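Local coordinates for protein chitinase (PDB 5GZT) that probably hydrolyses the beta-1,4 linkages between N-acetylglucosamine units at random points within chitin and chitodextrins, at residues 294-308 / 622-636. Residues are numbered along the deposited sequence; the frame is centred on the assembly and turned at random.
Sequences RGVDATKFTHLYYAF and YWEYSQDSDSHELAN. With FMT (formic acid), chain M.
In this glycoside hydrolase family 18 TIM barrel, Phe308, within strand 303-312, meets Trp623, the last residue of strand 619-623, each beside a cis peptide, which precedes Phe308 and follows Trp623. A tryptophan ahead of a cis bond at the end of the last barrel strand is consistent with the one that floors the substrate cleft in other family 18 enzymes. The two rings lie nearly parallel (17°) but slid apart, so they barely overlap, with Phe308 CZ 3.5 Å from Trp623 CZ3; Ala307 CB also touches the indole.

Farther along, Tyr625 reaches Gly295, Val296, Asp297 and Phe301. A chi1 of -176° swings its ring away from its own backbone N and out to the 294-308 chain, where its OH takes an almost straight bond from Asp297 N (3.0 Å, 173°). Phe301 presents its edge to the Tyr625 face in an offset edge-to-face pair, CE2 to CE1 3.7 Å, while Val296 CG1 packs against Tyr625 CE2.

At the outer end, Arg294 NH2 lies 2.9 Å from Asp628 O in a bond near the guanidinium plane, and it makes a longer salt bridge to Asp630 OD1 (3.3 Å), on the anti side of that carboxylate. One water joins Lys300 O, Tyr622 OH and Ala635 O.

The contact packs the end of strand 619-623 and the start of helix 633-642 against strand 303-312 and the loop entering it; strand 264-284 pairs with both strands, Tyr622 and Tyr625 touching its Ser281.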
# COMPACT_ATOMS: atom_id res chain seq x y z
N ARG B 294 -4.74 -19.82 1.99
CA ARG B 294 -5.25 -18.91 0.92
C ARG B 294 -4.11 -18.13 0.31
O ARG B 294 -4.20 -17.68 -0.85
CB ARG B 294 -6.35 -17.97 1.45
CG ARG B 294 -7.56 -18.76 1.91
CD ARG B 294 -8.80 -17.92 2.27
NE ARG B 294 -9.57 -17.54 1.08
CZ ARG B 294 -9.77 -16.30 0.62
NH1 ARG B 294 -9.26 -15.25 1.23
NH2 ARG B 294 -10.50 -16.11 -0.46
N GLY B 295 -3.06 -17.91 1.10
CA GLY B 295 -1.84 -17.26 0.63
C GLY B 295 -1.83 -15.72 0.75
O GLY B 295 -2.89 -15.07 0.99
N VAL B 296 -0.63 -15.18 0.63
CA VAL B 296 -0.32 -13.76 0.63
C VAL B 296 0.70 -13.61 -0.49
O VAL B 296 1.73 -14.31 -0.52
CB VAL B 296 0.23 -13.27 2.00
CG1 VAL B 296 0.38 -11.75 2.06
CG2 VAL B 296 -0.67 -13.67 3.16
N ASP B 297 0.36 -12.81 -1.49
CA ASP B 297 1.30 -12.44 -2.52
C ASP B 297 1.65 -11.00 -2.29
O ASP B 297 0.99 -10.07 -2.77
CB ASP B 297 0.67 -12.73 -3.86
CG ASP B 297 1.50 -12.23 -5.04
OD1 ASP B 297 2.70 -11.85 -4.87
OD2 ASP B 297 0.89 -12.21 -6.12
N ALA B 298 2.71 -10.81 -1.51
CA ALA B 298 3.20 -9.48 -1.17
C ALA B 298 3.84 -8.73 -2.31
O ALA B 298 4.13 -7.56 -2.13
CB ALA B 298 4.13 -9.54 0.03
N THR B 299 3.97 -9.33 -3.50
CA THR B 299 4.34 -8.52 -4.69
C THR B 299 3.30 -7.48 -5.05
O THR B 299 3.59 -6.59 -5.79
CB THR B 299 4.69 -9.34 -5.94
OG1 THR B 299 3.54 -10.01 -6.49
CG2 THR B 299 5.78 -10.42 -5.61
N LYS B 300 2.08 -7.59 -4.54
CA LYS B 300 0.99 -6.68 -4.93
C LYS B 300 0.74 -5.50 -3.99
O LYS B 300 -0.22 -4.70 -4.18
CB LYS B 300 -0.26 -7.49 -5.07
CG LYS B 300 -0.09 -8.70 -5.96
CD LYS B 300 0.28 -8.28 -7.36
CE LYS B 300 0.58 -9.51 -8.19
NZ LYS B 300 0.21 -9.14 -9.55
N PHE B 301 1.60 -5.35 -2.99
CA PHE B 301 1.45 -4.22 -2.13
C PHE B 301 2.80 -3.78 -1.65
O PHE B 301 3.77 -4.50 -1.82
CB PHE B 301 0.50 -4.49 -0.96
CG PHE B 301 0.76 -5.76 -0.17
CD1 PHE B 301 1.78 -5.83 0.77
CD2 PHE B 301 -0.13 -6.83 -0.24
CE1 PHE B 301 1.98 -7.01 1.52
CE2 PHE B 301 0.04 -8.00 0.46
CZ PHE B 301 1.10 -8.10 1.36
N THR B 302 2.87 -2.61 -1.05
CA THR B 302 4.16 -2.05 -0.63
C THR B 302 4.33 -2.04 0.85
O THR B 302 5.49 -2.03 1.35
CB THR B 302 4.37 -0.61 -1.14
OG1 THR B 302 3.39 0.25 -0.56
CG2 THR B 302 4.25 -0.59 -2.61
N HIS B 303 3.21 -2.03 1.56
CA HIS B 303 3.20 -1.98 3.02
C HIS B 303 2.20 -2.99 3.55
O HIS B 303 1.11 -3.13 3.00
CB HIS B 303 2.74 -0.65 3.54
CG HIS B 303 3.70 0.47 3.32
ND1 HIS B 303 4.13 0.86 2.07
CD2 HIS B 303 4.23 1.37 4.19
CE1 HIS B 303 4.90 1.93 2.18
NE2 HIS B 303 5.01 2.23 3.46
N LEU B 304 2.54 -3.64 4.65
CA LEU B 304 1.69 -4.62 5.32
C LEU B 304 1.55 -4.12 6.75
O LEU B 304 2.55 -3.85 7.41
CB LEU B 304 2.34 -5.97 5.12
CG LEU B 304 2.20 -7.28 5.91
CD1 LEU B 304 1.08 -7.25 6.91
CD2 LEU B 304 2.23 -8.49 4.98
N TYR B 305 0.32 -3.84 7.16
CA TYR B 305 0.02 -3.38 8.54
C TYR B 305 -0.53 -4.58 9.33
O TYR B 305 -1.61 -5.18 8.97
CB TYR B 305 -1.06 -2.27 8.60
CG TYR B 305 -0.61 -0.89 8.30
CD1 TYR B 305 0.57 -0.65 7.59
CD2 TYR B 305 -1.34 0.21 8.74
CE1 TYR B 305 0.99 0.63 7.35
CE2 TYR B 305 -0.91 1.50 8.50
CZ TYR B 305 0.26 1.70 7.83
OH TYR B 305 0.74 2.96 7.50
N TYR B 306 0.17 -4.95 10.43
CA TYR B 306 -0.30 -6.03 11.30
C TYR B 306 -1.32 -5.44 12.21
O TYR B 306 -1.04 -4.53 13.00
CB TYR B 306 0.84 -6.69 12.09
CG TYR B 306 0.43 -7.96 12.84
CD1 TYR B 306 0.16 -9.11 12.15
CD2 TYR B 306 0.32 -7.97 14.21
CE1 TYR B 306 -0.21 -10.28 12.81
CE2 TYR B 306 -0.02 -9.14 14.89
CZ TYR B 306 -0.30 -10.28 14.19
OH TYR B 306 -0.61 -11.44 14.85
N ALA B 307 -2.58 -5.90 12.04
CA ALA B 307 -3.69 -5.35 12.72
C ALA B 307 -4.19 -6.35 13.79
O ALA B 307 -4.97 -7.28 13.49
CB ALA B 307 -4.78 -5.09 11.73
N PHE B 308 -3.83 -6.19 15.05
CA PHE B 308 -3.35 -4.98 15.69
C PHE B 308 -2.53 -5.36 16.94
O PHE B 308 -2.72 -6.47 17.60
CB PHE B 308 -4.53 -4.19 16.24
CG PHE B 308 -5.45 -3.62 15.18
CD1 PHE B 308 -5.09 -2.46 14.47
CD2 PHE B 308 -6.71 -4.15 14.97
CE1 PHE B 308 -5.93 -1.90 13.55
CE2 PHE B 308 -7.57 -3.62 14.03
CZ PHE B 308 -7.19 -2.50 13.31
N TYR B 622 -6.30 -0.59 2.20
CA TYR B 622 -7.50 -1.41 2.33
C TYR B 622 -7.56 -2.34 3.53
O TYR B 622 -6.52 -2.83 3.97
CB TYR B 622 -7.70 -2.20 1.04
CG TYR B 622 -6.53 -3.06 0.54
CD1 TYR B 622 -6.17 -4.27 1.14
CD2 TYR B 622 -5.83 -2.69 -0.56
CE1 TYR B 622 -5.08 -5.06 0.64
CE2 TYR B 622 -4.84 -3.47 -1.10
CZ TYR B 622 -4.45 -4.67 -0.49
OH TYR B 622 -3.41 -5.39 -1.13
N TRP B 623 -8.78 -2.49 4.07
CA TRP B 623 -9.12 -3.36 5.15
C TRP B 623 -10.02 -4.44 4.59
O TRP B 623 -11.09 -4.09 4.07
CB TRP B 623 -9.96 -2.60 6.17
CG TRP B 623 -10.38 -3.50 7.29
CD1 TRP B 623 -11.52 -4.24 7.38
CD2 TRP B 623 -9.63 -3.77 8.45
NE1 TRP B 623 -11.52 -4.95 8.53
CE2 TRP B 623 -10.37 -4.71 9.21
CE3 TRP B 623 -8.42 -3.32 8.93
CZ2 TRP B 623 -9.90 -5.22 10.42
CZ3 TRP B 623 -7.95 -3.85 10.17
CH2 TRP B 623 -8.70 -4.74 10.90
N GLU B 624 -9.66 -5.73 4.65
CA GLU B 624 -8.34 -6.22 4.96
C GLU B 624 -8.05 -7.41 4.03
O GLU B 624 -8.97 -8.02 3.45
CB GLU B 624 -8.16 -6.57 6.47
CG GLU B 624 -9.28 -7.35 7.20
CD GLU B 624 -9.16 -8.85 7.05
OE1 GLU B 624 -9.88 -9.51 7.76
OE2 GLU B 624 -8.40 -9.37 6.21
N TYR B 625 -6.77 -7.67 3.84
CA TYR B 625 -6.27 -8.53 2.74
C TYR B 625 -6.94 -9.89 2.69
O TYR B 625 -7.19 -10.38 1.59
CB TYR B 625 -4.76 -8.67 2.81
CG TYR B 625 -4.10 -9.45 1.68
CD1 TYR B 625 -3.69 -8.84 0.54
CD2 TYR B 625 -3.90 -10.85 1.79
CE1 TYR B 625 -3.17 -9.55 -0.53
CE2 TYR B 625 -3.27 -11.55 0.77
CZ TYR B 625 -2.93 -10.91 -0.38
OH TYR B 625 -2.34 -11.58 -1.45
N SER B 626 -7.25 -10.47 3.85
CA SER B 626 -7.78 -11.85 3.88
C SER B 626 -9.22 -12.02 3.38
O SER B 626 -9.72 -13.15 3.23
CB SER B 626 -7.66 -12.44 5.30
OG SER B 626 -8.65 -11.97 6.24
N GLN B 627 -9.93 -10.90 3.18
CA GLN B 627 -11.33 -10.94 2.72
C GLN B 627 -11.49 -11.01 1.23
O GLN B 627 -12.61 -11.12 0.75
CB GLN B 627 -12.02 -9.67 3.26
CG GLN B 627 -12.08 -9.57 4.76
CD GLN B 627 -12.51 -8.17 5.25
OE1 GLN B 627 -12.29 -7.11 4.61
NE2 GLN B 627 -13.10 -8.16 6.38
N ASP B 628 -10.39 -10.97 0.50
CA ASP B 628 -10.41 -10.95 -0.96
C ASP B 628 -10.83 -12.33 -1.55
O ASP B 628 -10.96 -13.30 -0.86
CB ASP B 628 -9.02 -10.57 -1.41
CG ASP B 628 -8.94 -9.96 -2.73
OD1 ASP B 628 -9.91 -9.98 -3.56
OD2 ASP B 628 -7.81 -9.47 -2.96
N SER B 629 -11.05 -12.35 -2.85
CA SER B 629 -11.36 -13.57 -3.62
C SER B 629 -10.17 -14.51 -3.61
O SER B 629 -9.03 -14.15 -3.14
CB SER B 629 -11.75 -13.29 -5.02
OG SER B 629 -10.67 -12.96 -5.86
N ASP B 630 -10.44 -15.73 -4.08
CA ASP B 630 -9.41 -16.80 -4.12
C ASP B 630 -8.21 -16.36 -4.88
O ASP B 630 -7.11 -16.51 -4.41
CB ASP B 630 -9.98 -18.10 -4.76
CG ASP B 630 -10.88 -18.87 -3.82
OD1 ASP B 630 -10.89 -18.60 -2.57
OD2 ASP B 630 -11.63 -19.73 -4.37
N SER B 631 -8.43 -15.73 -6.02
CA SER B 631 -7.35 -15.23 -6.87
C SER B 631 -6.75 -13.91 -6.40
O SER B 631 -5.89 -13.40 -7.08
CB SER B 631 -7.88 -15.06 -8.32
OG SER B 631 -8.70 -13.87 -8.41
N HIS B 632 -7.20 -13.37 -5.26
CA HIS B 632 -6.86 -12.03 -4.81
C HIS B 632 -7.24 -10.98 -5.80
O HIS B 632 -6.38 -10.14 -6.11
CB HIS B 632 -5.30 -11.98 -4.58
CG HIS B 632 -4.81 -13.03 -3.65
ND1 HIS B 632 -5.08 -13.00 -2.29
CD2 HIS B 632 -4.13 -14.19 -3.87
CE1 HIS B 632 -4.55 -14.06 -1.71
NE2 HIS B 632 -3.94 -14.78 -2.64
N GLU B 633 -8.45 -11.02 -6.38
CA GLU B 633 -8.66 -10.12 -7.49
C GLU B 633 -8.64 -8.62 -7.11
O GLU B 633 -8.34 -7.81 -7.98
CB GLU B 633 -9.93 -10.43 -8.33
CG GLU B 633 -11.25 -10.14 -7.71
CD GLU B 633 -12.42 -10.63 -8.53
OE1 GLU B 633 -12.18 -10.99 -9.67
OE2 GLU B 633 -13.55 -10.63 -8.02
N LEU B 634 -9.06 -8.28 -5.91
CA LEU B 634 -9.05 -6.88 -5.49
C LEU B 634 -7.63 -6.35 -5.29
O LEU B 634 -7.27 -5.26 -5.84
CB LEU B 634 -9.91 -6.61 -4.25
CG LEU B 634 -11.44 -6.98 -4.45
CD1 LEU B 634 -12.24 -6.56 -3.28
CD2 LEU B 634 -12.08 -6.38 -5.68
N ALA B 635 -6.84 -7.07 -4.53
CA ALA B 635 -5.42 -6.75 -4.42
C ALA B 635 -4.75 -6.66 -5.77
O ALA B 635 -4.07 -5.68 -6.02
CB ALA B 635 -4.70 -7.75 -3.54
N ASN B 636 -5.00 -7.61 -6.68
CA ASN B 636 -4.33 -7.56 -7.98
C ASN B 636 -4.77 -6.38 -8.83
O ASN B 636 -3.95 -5.81 -9.63
CB ASN B 636 -4.59 -8.83 -8.80
CG ASN B 636 -3.97 -10.06 -8.20
OD1 ASN B 636 -3.10 -9.98 -7.32
ND2 ASN B 636 -4.49 -11.21 -8.61
C FMT M . -13.46 -17.25 -5.96
O1 FMT M . -13.17 -16.59 -4.98
O2 FMT M . -12.78 -16.99 -7.05
O HOH W 1 -6.63 -17.35 -2.05
O HOH W 2 -10.07 -19.91 -0.40
O HOH W 3 -1.74 -10.29 -3.56
O HOH W 4 -1.97 -11.68 -5.68
O HOH W 5 -2.80 -4.71 -3.67
O HOH W 6 -1.89 -7.42 -10.47